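Local coordinates for protein putative phosphinothricin acetyltransferase YwnH (Bacillus subtilis, PDB 1VHS) that probably confers resistance to the antibiotic and herbicide phosphinothricin by transferring an acetyl group to it from acetyl-CoA, at residues A[18-23]-A[65-70]. Numbering follows the deposited sequence.
Sequences AIYNST and AAWISF
The carbonyl oxygen of Y20 is gripped twice by T23: T23 OG1 donates to Y20 O at 2.7 Å with a C=O...donor angle of 145°, and T23 N adds a longer bond. One residue earlier, S22 OG donates to I19 O at 2.6 Å, so two hydroxyls fold back onto the carbonyls of the very residues that reach the strand. No hydrogen bond crosses to 65-70; the contact is made by packing. I19 is held straight beyond CG1 (chi2 176°), which carries CD1 onto the peptide joining A65 and A66, 3.4 Å from A66 N. Its other branch, CG2, lies 3.9 Å from W67 NE1, and the I19 and W67 side chains pass one another pointing opposite ways. With CG set between the backbone N and the carbonyl carbon (chi1 51°), the indole leans toward the helix, where Y20 CD1 meets the ring edge at W67 CZ2, 4.2 Å away. In this GNAT fold, segment 18-23 of helix 13-24 runs at nearly a right angle to segment 65-70 of strand 64-72, their axes 9.1 Å apart at closest approach. A classic beta bulge sets A65 and A66 opposite the single residue A57 of strand 54-58, and both point their CB away from the helix; A66 packs instead on L102 of helix 98-109, on the other face of the sheet. Y88, predicted to bind acetyl-CoA, stacks on W67 and also meets the Y20 ring. Beyond that aromatic cluster, Y20 OH is hydrogen-bonded to D32 and T30, and R41 makes a cation-pi contact with the phenol ring.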
loop_
_atom_site.group_PDB
_atom_site.type_symbol
_atom_site.label_atom_id
_atom_site.label_comp_id
_atom_site.label_asym_id
_atom_site.label_seq_id
_atom_site.Cartn_x
_atom_site.Cartn_y
_atom_site.Cartn_z
ATOM N N ALA A 18 0.117 -10.610 8.880
ATOM C CA ALA A 18 0.986 -11.692 8.441
ATOM C C ALA A 18 1.609 -11.350 7.087
ATOM O O ALA A 18 2.807 -11.550 6.880
ATOM C CB ALA A 18 0.195 -12.992 8.344
ATOM N N ILE A 19 0.793 -10.835 6.169
ATOM C CA ILE A 19 1.281 -10.459 4.845
ATOM C C ILE A 19 2.308 -9.340 5.006
ATOM O O ILE A 19 3.364 -9.350 4.372
ATOM C CB ILE A 19 0.125 -9.980 3.937
ATOM C CG1 ILE A 19 -0.739 -11.183 3.544
ATOM C CG2 ILE A 19 0.677 -9.250 2.699
ATOM C CD1 ILE A 19 -1.968 -10.831 2.738
ATOM N N TYR A 20 1.985 -8.383 5.864
ATOM C CA TYR A 20 2.876 -7.264 6.138
ATOM C C TYR A 20 4.229 -7.801 6.614
ATOM O O TYR A 20 5.278 -7.412 6.103
ATOM C CB TYR A 20 2.256 -6.380 7.216
ATOM C CG TYR A 20 3.083 -5.172 7.578
ATOM C CD1 TYR A 20 3.087 -4.037 6.766
ATOM C CD2 TYR A 20 3.850 -5.157 8.741
ATOM C CE1 TYR A 20 3.832 -2.915 7.107
ATOM C CE2 TYR A 20 4.603 -4.041 9.093
ATOM C CZ TYR A 20 4.587 -2.924 8.270
ATOM O OH TYR A 20 5.330 -1.822 8.610
ATOM N N ASN A 21 4.199 -8.709 7.587
ATOM C CA ASN A 21 5.430 -9.287 8.122
ATOM C C ASN A 21 6.231 -10.114 7.132
ATOM O O ASN A 21 7.458 -10.187 7.229
ATOM C CB ASN A 21 5.135 -10.142 9.359
ATOM C CG ASN A 21 4.762 -9.308 10.564
ATOM O OD1 ASN A 21 5.205 -8.168 10.702
ATOM N ND2 ASN A 21 3.960 -9.876 11.454
ATOM N N SER A 22 5.555 -10.740 6.177
ATOM C CA SER A 22 6.260 -11.557 5.203
ATOM C C SER A 22 7.149 -10.701 4.303
ATOM O O SER A 22 8.082 -11.212 3.684
ATOM C CB SER A 22 5.267 -12.350 4.349
ATOM O OG SER A 22 4.497 -11.484 3.536
ATOM N N THR A 23 6.866 -9.401 4.242
ATOM C CA THR A 23 7.643 -8.486 3.406
ATOM C C THR A 23 8.806 -7.807 4.139
ATOM O O THR A 23 9.692 -7.230 3.508
ATOM C CB THR A 23 6.756 -7.364 2.825
ATOM O OG1 THR A 23 6.412 -6.441 3.868
ATOM C CG2 THR A 23 5.479 -7.941 2.224
ATOM N N ALA A 65 -4.555 -13.025 0.176
ATOM C CA ALA A 65 -3.214 -13.044 -0.400
ATOM C C ALA A 65 -2.561 -11.668 -0.535
ATOM O O ALA A 65 -1.361 -11.573 -0.790
ATOM C CB ALA A 65 -3.254 -13.713 -1.766
ATOM N N ALA A 66 -3.344 -10.608 -0.372
ATOM C CA ALA A 66 -2.814 -9.254 -0.508
ATOM C C ALA A 66 -3.842 -8.247 -0.028
ATOM O O ALA A 66 -4.990 -8.598 0.227
ATOM C CB ALA A 66 -2.473 -8.982 -1.977
ATOM N N TRP A 67 -3.423 -6.996 0.122
ATOM C CA TRP A 67 -4.345 -5.956 0.534
ATOM C C TRP A 67 -3.971 -4.593 -0.019
ATOM O O TRP A 67 -2.821 -4.356 -0.395
ATOM C CB TRP A 67 -4.497 -5.890 2.068
ATOM C CG TRP A 67 -3.237 -5.824 2.905
ATOM C CD1 TRP A 67 -2.554 -6.877 3.443
ATOM C CD2 TRP A 67 -2.584 -4.640 3.383
ATOM N NE1 TRP A 67 -1.527 -6.424 4.236
ATOM C CE2 TRP A 67 -1.523 -5.054 4.217
ATOM C CE3 TRP A 67 -2.800 -3.267 3.192
ATOM C CZ2 TRP A 67 -0.676 -4.147 4.862
ATOM C CZ3 TRP A 67 -1.959 -2.363 3.834
ATOM C CH2 TRP A 67 -0.910 -2.808 4.661
ATOM N N ILE A 68 -4.971 -3.724 -0.094
ATOM C CA ILE A 68 -4.815 -2.360 -0.595
ATOM C C ILE A 68 -5.401 -1.432 0.457
ATOM O O ILE A 68 -6.559 -1.576 0.851
ATOM C CB ILE A 68 -5.600 -2.132 -1.898
ATOM C CG1 ILE A 68 -5.217 -3.172 -2.949
ATOM C CG2 ILE A 68 -5.312 -0.734 -2.438
ATOM C CD1 ILE A 68 -6.076 -3.077 -4.204
ATOM N N SER A 69 -4.602 -0.477 0.909
ATOM C CA SER A 69 -5.044 0.455 1.930
ATOM C C SER A 69 -5.027 1.884 1.414
ATOM O O SER A 69 -4.047 2.305 0.801
ATOM C CB SER A 69 -4.121 0.351 3.155
ATOM O OG SER A 69 -4.331 1.419 4.065
ATOM N N PHE A 70 -6.121 2.613 1.634
ATOM C CA PHE A 70 -6.177 4.022 1.256
ATOM C C PHE A 70 -6.069 4.756 2.588
ATOM O O PHE A 70 -6.777 4.434 3.540
ATOM C CB PHE A 70 -7.492 4.384 0.569
ATOM C CG PHE A 70 -7.608 3.853 -0.828
ATOM C CD1 PHE A 70 -8.194 2.615 -1.071
ATOM C CD2 PHE A 70 -7.097 4.576 -1.899
ATOM C CE1 PHE A 70 -8.267 2.101 -2.369
ATOM C CE2 PHE A 70 -7.162 4.074 -3.203
ATOM C CZ PHE A 70 -7.748 2.834 -3.436
#